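Local coordinates for protein probable fumarate reductase Ifc3 (Shewanella frigidimarina, PDB 1QO8) that catalyses, in vitro, the essentially one-way reduction of fumarate to succinate, using one FAD and four covalently bound c-type hemes per subunit, at residues 101-110 with 269-277; 382-390 with 450-459. One frame throughout, in Å; residues are numbered along the deposited sequence.

Interaction 1 of 2, residues 101-110 with 269-277; sequences WDDGWDQDKI and LNSRVVKLV. With FAD (flavin-adenine dinucleotide), chain G.
Asp102 and Arg272 make the charged link, a salt bridge in which Arg272 NH1 reaches the syn lone pair of Asp102 OD1 at 2.8 Å. Arg272 suits the place because its extended chain, leaving with CG anti to the backbone N (chi1 -178°), carries the guanidinium past the adenine of FAD to two acids; NH2 forms a second salt bridge, with Asp339, an FAD-binding residue. The two carboxylates probably fix the rotation of the guanidinium and offset its charge. Among the aromatic contacts, the six-membered end of Trp101 leans on the 270-272 backbone, CH2 lying 3.3 Å from Asn270 O. Its indole NE1 donates to a water that in turn donates to Asn270 OD1; Asn270 ND2 is hydrogen-bonded to Asp27 O, and the amide plane stands almost perpendicular to the ring, at 89°. Apolar packing follows: Ile110 CD1 meets Val274 CG2 at 3.7 Å, while Ile110 CG2 rests against Lys275 CD. On the ligand, Val273 N donates to FAD N1A (3.0 Å) and FAD N6A donates to Val273 O (2.8 Å). This paired backbone recognition of adenine, with 101-110 packed on the strand beside it, belongs to the FAD-binding domain of the FRD/SDH subfamily.

Interaction 2 of 2, residues 382-390 with 450-459; sequences MVNKDGNRF and GMKVADLAKT
Asp386 and Gly387 end a type I beta turn, 384-387, that sits against the start of helix 453-469, their CA atoms lying 4.4 Å from Met451 CA and 4.5 Å from Leu456 CA respectively. Lys452 N, at the helix N-cap position, donates to Asp386 O over 2.9 Å. Gly387 suits this corner: its phi is positive (103°), and a CB would press on Met451 and Leu456. Asn384 OD1 holds the turn from within, accepting from Asn388 N, with weak bonds from Asp386 N and Gly387 N. Among side chains, Asn388 CG lies anti to the carbonyl carbon (chi1 -61°), directing the amide to Asp455: ND2 donates to the anti side of Asp455 OD2 at 3.0 Å, nearly straight (167°), while Asn388 OD1 accepts from a water that also donates to Asp455 O. An alanine here is likely to leave the Asp455 carboxylate without this donor and that water without one of its acceptors. Thr459 OG1 lies 2.7 Å from Gly387 O and accepts from a second water, which accepts from Arg389 N. Beneath, Met451 SD touches Val383 CG1 (3.5 Å) and Gly387 CA, and Val383 CG2 meets the methyl of Thr459. Met451 also packs on Trp413 and Ile415 of strand 412-417, the antiparallel neighbour of 381-383, and Leu456 leans on helix 442-448; the contact joins the first turns of helix 453-469 to the turn following strand 381-383.

In the fold
Interaction 1 and interaction 2 share no strand or helix: their centres are 47 Å apart, and their nearest atoms about 32 Å. Both are partly buried, yet interaction 2 lies farther from the chain centre, about 33 Å against 22 Å, and away from the annotated sites, whereas interaction 1 adjoins the adenine end of the FAD. Their chemistry differs accordingly. In 101-110 with 269-277, a charged pair, an indole and aliphatic groups flank a strand at the outer edge of its sheet. In 382-390 with 450-459, a turn meets a helix start mainly through backbone carbonyls, an amide-carboxylate bond and waters, over a small apolar layer.

Interaction 1 of 2, residues 101-110 with 269-277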
loop_
_atom_site.group_PDB
_atom_site.type_symbol
_atom_site.label_atom_id
_atom_site.label_comp_id
_atom_site.label_asym_id
_atom_site.label_seq_id
_atom_site.Cartn_x
_atom_site.Cartn_y
_atom_site.Cartn_z
ATOM N N TRP A 101 5.459 11.498 -26.916
ATOM C CA TRP A 101 5.382 10.170 -27.549
ATOM C C TRP A 101 4.920 9.160 -26.504
ATOM O O TRP A 101 4.444 8.078 -26.833
ATOM C CB TRP A 101 6.791 9.802 -27.972
ATOM C CG TRP A 101 7.830 9.526 -26.919
ATOM C CD1 TRP A 101 8.721 10.448 -26.431
ATOM C CD2 TRP A 101 8.150 8.263 -26.304
ATOM N NE1 TRP A 101 9.508 9.817 -25.505
ATOM C CE2 TRP A 101 9.247 8.490 -25.429
ATOM C CE3 TRP A 101 7.593 6.968 -26.374
ATOM C CZ2 TRP A 101 9.803 7.501 -24.628
ATOM C CZ3 TRP A 101 8.174 5.954 -25.608
ATOM C CH2 TRP A 101 9.250 6.248 -24.707
ATOM N N ASP A 102 5.298 9.410 -25.253
ATOM C CA ASP A 102 5.071 8.442 -24.197
ATOM C C ASP A 102 3.676 8.640 -23.597
ATOM O O ASP A 102 3.426 9.379 -22.656
ATOM C CB ASP A 102 6.198 8.516 -23.182
ATOM C CG ASP A 102 5.989 7.510 -22.063
ATOM O OD1 ASP A 102 4.986 6.767 -22.098
ATOM O OD2 ASP A 102 6.850 7.520 -21.153
ATOM N N ASP A 103 2.693 8.014 -24.191
ATOM C CA ASP A 103 1.276 8.230 -23.965
ATOM C C ASP A 103 0.671 7.154 -23.085
ATOM O O ASP A 103 -0.528 6.906 -23.171
ATOM C CB ASP A 103 0.526 8.251 -25.307
ATOM C CG ASP A 103 0.900 7.182 -26.324
ATOM O OD1 ASP A 103 1.671 6.220 -26.058
ATOM O OD2 ASP A 103 0.370 7.294 -27.464
ATOM N N GLY A 104 1.394 6.534 -22.175
ATOM C CA GLY A 104 0.837 5.439 -21.390
ATOM C C GLY A 104 1.125 4.084 -22.051
ATOM O O GLY A 104 2.165 3.927 -22.689
ATOM N N TRP A 105 0.243 3.127 -21.875
ATOM C CA TRP A 105 0.549 1.719 -22.176
ATOM C C TRP A 105 -0.493 1.258 -23.191
ATOM O O TRP A 105 -1.689 1.572 -23.082
ATOM C CB TRP A 105 0.613 0.945 -20.858
ATOM C CG TRP A 105 -0.567 0.089 -20.520
ATOM C CD1 TRP A 105 -1.896 0.422 -20.566
ATOM C CD2 TRP A 105 -0.543 -1.276 -20.059
ATOM N NE1 TRP A 105 -2.680 -0.636 -20.198
ATOM C CE2 TRP A 105 -1.880 -1.701 -19.887
ATOM C CE3 TRP A 105 0.484 -2.186 -19.778
ATOM C CZ2 TRP A 105 -2.219 -2.984 -19.460
ATOM C CZ3 TRP A 105 0.146 -3.460 -19.359
ATOM C CH2 TRP A 105 -1.192 -3.852 -19.211
ATOM N N ASP A 106 -0.111 0.599 -24.276
ATOM C CA ASP A 106 -1.150 0.068 -25.188
ATOM C C ASP A 106 -1.170 -1.449 -25.036
ATOM O O ASP A 106 -0.301 -2.149 -25.554
ATOM C CB ASP A 106 -0.947 0.551 -26.598
ATOM C CG ASP A 106 -2.062 0.077 -27.513
ATOM O OD1 ASP A 106 -2.322 -1.129 -27.658
ATOM O OD2 ASP A 106 -2.725 0.936 -28.126
ATOM N N GLN A 107 -2.159 -1.943 -24.285
ATOM C CA GLN A 107 -2.242 -3.353 -23.894
ATOM C C GLN A 107 -2.314 -4.263 -25.119
ATOM O O GLN A 107 -1.556 -5.245 -25.251
ATOM C CB GLN A 107 -3.362 -3.647 -22.897
ATOM C CG GLN A 107 -4.590 -2.787 -23.039
ATOM C CD GLN A 107 -5.871 -3.259 -22.375
ATOM O OE1 GLN A 107 -6.017 -4.436 -21.998
ATOM N NE2 GLN A 107 -6.828 -2.324 -22.203
ATOM N N ASP A 108 -3.102 -3.810 -26.082
ATOM C CA ASP A 108 -3.168 -4.611 -27.348
ATOM C C ASP A 108 -1.845 -4.669 -28.064
ATOM O O ASP A 108 -1.351 -5.778 -28.389
ATOM C CB ASP A 108 -4.475 -4.174 -28.046
ATOM C CG ASP A 108 -5.648 -4.724 -27.181
ATOM O OD1 ASP A 108 -5.496 -5.757 -26.461
ATOM O OD2 ASP A 108 -6.772 -4.175 -27.106
ATOM N N LYS A 109 -1.055 -3.577 -28.143
ATOM C CA LYS A 109 0.297 -3.663 -28.709
ATOM C C LYS A 109 1.311 -4.394 -27.854
ATOM O O LYS A 109 2.275 -5.014 -28.333
ATOM C CB LYS A 109 0.862 -2.260 -28.995
ATOM C CG LYS A 109 0.449 -1.716 -30.338
ATOM C CD LYS A 109 0.560 -0.199 -30.386
ATOM C CE LYS A 109 -0.149 0.327 -31.626
ATOM N NZ LYS A 109 0.495 1.619 -31.988
ATOM N N ILE A 110 1.108 -4.363 -26.537
ATOM C CA ILE A 110 1.990 -5.121 -25.648
ATOM C C ILE A 110 1.815 -6.623 -25.862
ATOM O O ILE A 110 2.729 -7.438 -25.868
ATOM C CB ILE A 110 1.681 -4.642 -24.219
ATOM C CG1 ILE A 110 2.268 -3.214 -24.037
ATOM C CG2 ILE A 110 2.269 -5.560 -23.172
ATOM C CD1 ILE A 110 1.813 -2.596 -22.730
ATOM N N LEU A 269 17.879 5.213 -25.100
ATOM C CA LEU A 269 17.081 6.313 -24.642
ATOM C C LEU A 269 15.711 6.213 -25.266
ATOM O O LEU A 269 15.436 5.448 -26.201
ATOM C CB LEU A 269 17.859 7.591 -25.009
ATOM C CG LEU A 269 19.208 7.787 -24.235
ATOM C CD1 LEU A 269 20.037 8.903 -24.836
ATOM C CD2 LEU A 269 18.910 7.977 -22.774
ATOM N N ASN A 270 14.800 7.023 -24.746
ATOM C CA ASN A 270 13.386 7.121 -25.151
ATOM C C ASN A 270 12.824 5.696 -25.368
ATOM O O ASN A 270 12.022 5.469 -26.273
ATOM C CB ASN A 270 13.250 7.995 -26.362
ATOM C CG ASN A 270 14.090 9.249 -26.311
ATOM O OD1 ASN A 270 13.841 10.178 -25.493
ATOM N ND2 ASN A 270 15.089 9.382 -27.229
ATOM N N SER A 271 13.114 4.796 -24.439
ATOM C CA SER A 271 12.689 3.405 -24.409
ATOM C C SER A 271 12.091 3.086 -23.025
ATOM O O SER A 271 12.814 2.828 -22.057
ATOM C CB SER A 271 13.973 2.545 -24.583
ATOM O OG SER A 271 14.467 2.962 -25.862
ATOM N N ARG A 272 10.776 3.147 -22.956
ATOM C CA ARG A 272 10.042 2.829 -21.755
ATOM C C ARG A 272 9.611 1.356 -21.660
ATOM O O ARG A 272 8.855 0.799 -22.513
ATOM C CB ARG A 272 8.791 3.723 -21.684
ATOM C CG ARG A 272 8.024 3.432 -20.394
ATOM C CD ARG A 272 6.886 4.455 -20.366
ATOM N NE ARG A 272 6.383 4.520 -19.015
ATOM C CZ ARG A 272 5.206 5.071 -18.705
ATOM N NH1 ARG A 272 4.445 5.628 -19.631
ATOM N NH2 ARG A 272 4.831 5.054 -17.424
ATOM N N VAL A 273 10.088 0.768 -20.565
ATOM C CA VAL A 273 9.692 -0.597 -20.266
ATOM C C VAL A 273 8.258 -0.518 -19.683
ATOM O O VAL A 273 8.019 0.349 -18.824
ATOM C CB VAL A 273 10.627 -1.280 -19.268
ATOM C CG1 VAL A 273 9.958 -2.601 -18.814
ATOM C CG2 VAL A 273 12.003 -1.560 -19.868
ATOM N N VAL A 274 7.369 -1.334 -20.250
ATOM C CA VAL A 274 5.956 -1.309 -19.893
ATOM C C VAL A 274 5.367 -2.586 -19.337
ATOM O O VAL A 274 4.281 -2.664 -18.775
ATOM C CB VAL A 274 5.153 -0.859 -21.101
ATOM C CG1 VAL A 274 5.315 0.593 -21.479
ATOM C CG2 VAL A 274 5.444 -1.744 -22.359
ATOM N N LYS A 275 6.084 -3.728 -19.383
ATOM C CA LYS A 275 5.630 -4.968 -18.842
ATOM C C LYS A 275 6.774 -5.925 -18.608
ATOM O O LYS A 275 7.725 -5.877 -19.380
ATOM C CB LYS A 275 4.647 -5.601 -19.888
ATOM C CG LYS A 275 3.848 -6.690 -19.161
ATOM C CD LYS A 275 2.794 -7.319 -20.060
ATOM C CE LYS A 275 1.683 -7.793 -19.114
ATOM N NZ LYS A 275 1.659 -9.284 -19.045
ATOM N N LEU A 276 6.808 -6.672 -17.551
ATOM C CA LEU A 276 7.797 -7.732 -17.397
ATOM C C LEU A 276 7.103 -9.016 -17.937
ATOM O O LEU A 276 5.914 -9.241 -17.654
ATOM C CB LEU A 276 8.181 -7.934 -15.936
ATOM C CG LEU A 276 8.761 -6.704 -15.187
ATOM C CD1 LEU A 276 8.665 -6.880 -13.674
ATOM C CD2 LEU A 276 10.204 -6.441 -15.586
ATOM N N VAL A 277 7.840 -9.819 -18.664
ATOM C CA VAL A 277 7.215 -10.977 -19.354
ATOM C C VAL A 277 7.604 -12.172 -18.500
ATOM O O VAL A 277 8.776 -12.413 -18.231
ATOM C CB VAL A 277 7.756 -11.177 -20.774
ATOM C CG1 VAL A 277 7.032 -12.353 -21.527
ATOM C CG2 VAL A 277 7.621 -9.867 -21.530
HETATM P PA FAD G . 16.820 7.510 -10.468
HETATM O O1A FAD G . 18.117 8.255 -10.408
HETATM O O2A FAD G . 15.636 8.170 -10.467
HETATM O O5B FAD G . 16.818 7.017 -11.961
HETATM C C5B FAD G . 15.820 6.054 -12.495
HETATM C C4B FAD G . 16.006 5.989 -14.093
HETATM O O4B FAD G . 14.955 4.991 -14.518
HETATM C C3B FAD G . 15.528 7.314 -14.773
HETATM O O3B FAD G . 16.401 8.031 -15.524
HETATM C C2B FAD G . 14.082 7.000 -15.305
HETATM O O2B FAD G . 13.700 7.720 -16.503
HETATM C C1B FAD G . 14.280 5.584 -15.698
HETATM N N9A FAD G . 13.027 4.819 -15.754
HETATM C C8A FAD G . 11.927 4.915 -14.939
HETATM N N7A FAD G . 10.940 4.166 -15.347
HETATM C C5A FAD G . 11.399 3.527 -16.495
HETATM C C6A FAD G . 10.763 2.640 -17.465
HETATM N N6A FAD G . 9.534 2.212 -17.368
HETATM N N1A FAD G . 11.584 2.217 -18.458
HETATM C C2A FAD G . 12.857 2.702 -18.654
HETATM N N3A FAD G . 13.512 3.539 -17.817
HETATM C C4A FAD G . 12.710 3.923 -16.788
HETATM N N1 FAD G . 19.887 11.164 -1.676
HETATM C C2 FAD G . 21.052 11.079 -1.092
HETATM O O2 FAD G . 21.501 10.162 -0.488
HETATM N N3 FAD G . 21.996 12.151 -1.111
HETATM C C4 FAD G . 21.595 13.286 -1.808
HETATM O O4 FAD G . 22.315 14.244 -1.826
HETATM C C4X FAD G . 20.260 13.374 -2.396
HETATM N N5 FAD G . 19.865 14.501 -3.006
HETATM C C5X FAD G . 18.663 14.571 -3.626
HETATM C C6 FAD G . 18.320 15.774 -4.259
HETATM C C7 FAD G . 17.111 15.874 -4.905
HETATM C C7M FAD G . 16.671 17.119 -5.606
HETATM C C8 FAD G . 16.253 14.716 -4.942
HETATM C C8M FAD G . 14.965 14.790 -5.703
HETATM C C9 FAD G . 16.601 13.529 -4.350
HETATM C C9A FAD G . 17.797 13.411 -3.683
HETATM N N10 FAD G . 18.248 12.258 -3.009
HETATM C C10 FAD G . 19.429 12.207 -2.376
HETATM C "C1'" FAD G . 17.621 10.933 -3.313
HETATM C "C2'" FAD G . 18.534 10.132 -4.302
HETATM O "O2'" FAD G . 18.963 11.197 -5.217
HETATM C "C3'" FAD G . 17.563 9.273 -5.150
HETATM O "O3'" FAD G . 16.820 8.375 -4.315
HETATM C "C4'" FAD G . 18.443 8.211 -5.891
HETATM O "O4'" FAD G . 19.230 9.011 -6.824
HETATM C "C5'" FAD G . 17.444 7.347 -6.741
HETATM O "O5'" FAD G . 18.389 6.612 -7.744
HETATM P P FAD G . 17.876 5.523 -8.706
HETATM O O1P FAD G . 19.112 5.061 -9.442
HETATM O O2P FAD G . 17.160 4.659 -7.878
HETATM O O3P FAD G . 16.877 6.218 -9.494
HETATM O O HOH W 1 11.778 10.365 -23.701
#

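Interaction 2 of 2, residues 382-390 with 450-459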
loop_
_atom_site.group_PDB
_atom_site.type_symbol
_atom_site.label_atom_id
_atom_site.label_comp_id
_atom_site.label_asym_id
_atom_site.label_seq_id
_atom_site.Cartn_x
_atom_site.Cartn_y
_atom_site.Cartn_z
ATOM N N MET A 382 7.725 33.811 6.922
ATOM C CA MET A 382 6.857 33.027 6.054
ATOM C C MET A 382 5.429 33.517 6.206
ATOM O O MET A 382 4.934 33.596 7.320
ATOM C CB MET A 382 6.979 31.524 6.363
ATOM C CG MET A 382 6.255 30.658 5.292
ATOM S SD MET A 382 6.664 28.910 5.527
ATOM C CE MET A 382 6.157 28.608 7.208
ATOM N N VAL A 383 4.857 33.808 5.048
ATOM C CA VAL A 383 3.570 34.465 4.917
ATOM C C VAL A 383 2.683 33.687 3.911
ATOM O O VAL A 383 3.202 32.993 3.005
ATOM C CB VAL A 383 4.031 35.855 4.502
ATOM C CG1 VAL A 383 3.653 36.400 3.174
ATOM C CG2 VAL A 383 3.981 36.862 5.648
ATOM N N ASN A 384 1.381 33.740 4.120
ATOM C CA ASN A 384 0.496 32.972 3.210
ATOM C C ASN A 384 0.209 33.807 1.976
ATOM O O ASN A 384 0.822 34.893 1.837
ATOM C CB ASN A 384 -0.747 32.520 3.950
ATOM C CG ASN A 384 -1.658 33.661 4.344
ATOM O OD1 ASN A 384 -1.526 34.848 3.955
ATOM N ND2 ASN A 384 -2.613 33.194 5.145
ATOM N N LYS A 385 -0.635 33.337 1.062
ATOM C CA LYS A 385 -0.939 34.109 -0.157
ATOM C C LYS A 385 -1.474 35.512 0.048
ATOM O O LYS A 385 -1.405 36.388 -0.840
ATOM C CB LYS A 385 -1.996 33.267 -0.934
ATOM C CG LYS A 385 -3.137 34.012 -1.574
ATOM C CD LYS A 385 -4.218 33.151 -2.208
ATOM C CE LYS A 385 -5.321 34.066 -2.760
ATOM N NZ LYS A 385 -6.199 34.508 -1.597
ATOM N N ASP A 386 -2.148 35.817 1.132
ATOM C CA ASP A 386 -2.588 37.125 1.539
ATOM C C ASP A 386 -1.481 38.014 2.131
ATOM O O ASP A 386 -1.635 39.257 2.118
ATOM C CB ASP A 386 -3.708 37.048 2.596
ATOM C CG ASP A 386 -4.945 36.361 2.000
ATOM O OD1 ASP A 386 -5.206 36.481 0.791
ATOM O OD2 ASP A 386 -5.641 35.661 2.784
ATOM N N GLY A 387 -0.452 37.376 2.631
ATOM C CA GLY A 387 0.596 38.122 3.315
ATOM C C GLY A 387 0.553 38.040 4.831
ATOM O O GLY A 387 1.243 38.859 5.429
ATOM N N ASN A 388 -0.061 37.032 5.442
ATOM C CA ASN A 388 -0.117 36.830 6.858
ATOM C C ASN A 388 0.757 35.672 7.314
ATOM O O ASN A 388 0.773 34.618 6.672
ATOM C CB ASN A 388 -1.591 36.504 7.314
ATOM C CG ASN A 388 -2.476 37.689 6.953
ATOM O OD1 ASN A 388 -2.099 38.830 7.274
ATOM N ND2 ASN A 388 -3.571 37.629 6.227
ATOM N N ARG A 389 1.457 35.801 8.429
ATOM C CA ARG A 389 2.235 34.730 9.023
ATOM C C ARG A 389 1.213 33.737 9.552
ATOM O O ARG A 389 0.107 34.223 9.691
ATOM C CB ARG A 389 3.147 35.289 10.171
ATOM C CG ARG A 389 4.336 36.113 9.611
ATOM C CD ARG A 389 5.089 36.788 10.822
ATOM N NE ARG A 389 5.840 35.745 11.466
ATOM C CZ ARG A 389 5.882 35.503 12.781
ATOM N NH1 ARG A 389 5.237 36.425 13.534
ATOM N NH2 ARG A 389 6.665 34.564 13.278
ATOM N N PHE A 390 1.525 32.481 9.817
ATOM C CA PHE A 390 0.465 31.543 10.165
ATOM C C PHE A 390 1.155 30.547 11.080
ATOM O O PHE A 390 0.557 29.715 11.659
ATOM C CB PHE A 390 -0.156 30.731 9.014
ATOM C CG PHE A 390 0.856 30.288 7.966
ATOM C CD1 PHE A 390 1.244 31.132 6.975
ATOM C CD2 PHE A 390 1.394 29.008 7.971
ATOM C CE1 PHE A 390 2.197 30.715 6.035
ATOM C CE2 PHE A 390 2.387 28.564 7.086
ATOM C CZ PHE A 390 2.734 29.441 6.081
ATOM N N GLY A 450 0.908 39.097 -5.708
ATOM C CA GLY A 450 -0.503 38.957 -5.328
ATOM C C GLY A 450 -0.804 38.870 -3.850
ATOM O O GLY A 450 -1.887 38.353 -3.455
ATOM N N MET A 451 -0.003 39.408 -2.916
ATOM C CA MET A 451 -0.488 39.496 -1.526
ATOM C C MET A 451 -1.385 40.720 -1.369
ATOM O O MET A 451 -1.290 41.662 -2.197
ATOM C CB MET A 451 0.728 39.554 -0.583
ATOM C CG MET A 451 1.579 38.278 -0.609
ATOM S SD MET A 451 3.002 38.456 0.471
ATOM C CE MET A 451 4.414 37.926 -0.421
ATOM N N LYS A 452 -2.180 40.774 -0.329
ATOM C CA LYS A 452 -2.917 42.019 0.024
ATOM C C LYS A 452 -1.918 43.059 0.517
ATOM O O LYS A 452 -1.174 42.775 1.465
ATOM C CB LYS A 452 -3.935 41.730 1.112
ATOM C CG LYS A 452 -4.981 40.667 0.720
ATOM C CD LYS A 452 -6.201 40.808 1.615
ATOM C CE LYS A 452 -7.200 39.659 1.553
ATOM N NZ LYS A 452 -8.109 39.511 2.731
ATOM N N VAL A 453 -1.874 44.230 -0.044
ATOM C CA VAL A 453 -1.059 45.351 0.381
ATOM C C VAL A 453 -1.203 45.648 1.865
ATOM O O VAL A 453 -0.240 45.697 2.604
ATOM C CB VAL A 453 -1.445 46.604 -0.444
ATOM C CG1 VAL A 453 -0.746 47.833 0.146
ATOM C CG2 VAL A 453 -1.026 46.411 -1.900
ATOM N N ALA A 454 -2.422 45.741 2.375
ATOM C CA ALA A 454 -2.640 46.033 3.804
ATOM C C ALA A 454 -2.266 44.907 4.746
ATOM O O ALA A 454 -1.715 45.019 5.868
ATOM C CB ALA A 454 -4.097 46.493 3.916
ATOM N N ASP A 455 -2.546 43.677 4.332
ATOM C CA ASP A 455 -2.101 42.531 5.160
ATOM C C ASP A 455 -0.566 42.446 5.193
ATOM O O ASP A 455 -0.013 42.356 6.302
ATOM C CB ASP A 455 -2.755 41.243 4.714
ATOM C CG ASP A 455 -4.252 41.207 4.806
ATOM O OD1 ASP A 455 -4.992 42.215 4.683
ATOM O OD2 ASP A 455 -4.766 40.092 5.059
ATOM N N LEU A 456 0.122 42.550 4.069
ATOM C CA LEU A 456 1.584 42.440 4.102
ATOM C C LEU A 456 2.238 43.562 4.926
ATOM O O LEU A 456 3.169 43.278 5.674
ATOM C CB LEU A 456 2.274 42.449 2.738
ATOM C CG LEU A 456 3.774 42.155 2.762
ATOM C CD1 LEU A 456 4.149 40.799 3.395
ATOM C CD2 LEU A 456 4.369 42.230 1.383
ATOM N N ALA A 457 1.835 44.817 4.674
ATOM C CA ALA A 457 2.338 45.955 5.429
ATOM C C ALA A 457 2.033 45.831 6.921
ATOM O O ALA A 457 2.868 46.162 7.706
ATOM C CB ALA A 457 1.643 47.275 4.982
ATOM N N LYS A 458 0.874 45.232 7.298
ATOM C CA LYS A 458 0.672 44.996 8.717
ATOM C C LYS A 458 1.617 43.930 9.244
ATOM O O LYS A 458 2.087 43.945 10.379
ATOM C CB LYS A 458 -0.806 44.629 8.948
ATOM C CG LYS A 458 -1.007 44.206 10.401
ATOM C CD LYS A 458 -2.395 43.756 10.779
ATOM C CE LYS A 458 -2.569 43.625 12.307
ATOM N NZ LYS A 458 -2.026 44.869 13.014
ATOM N N THR A 459 1.829 42.855 8.428
ATOM C CA THR A 459 2.767 41.833 8.875
ATOM C C THR A 459 4.175 42.395 9.112
ATOM O O THR A 459 4.782 42.015 10.085
ATOM C CB THR A 459 2.861 40.689 7.826
ATOM O OG1 THR A 459 1.545 40.116 7.851
ATOM C CG2 THR A 459 3.972 39.737 8.196
HETATM O O HOH W 2 -1.607 41.146 8.529
HETATM O O HOH W 3 1.043 38.272 9.943
#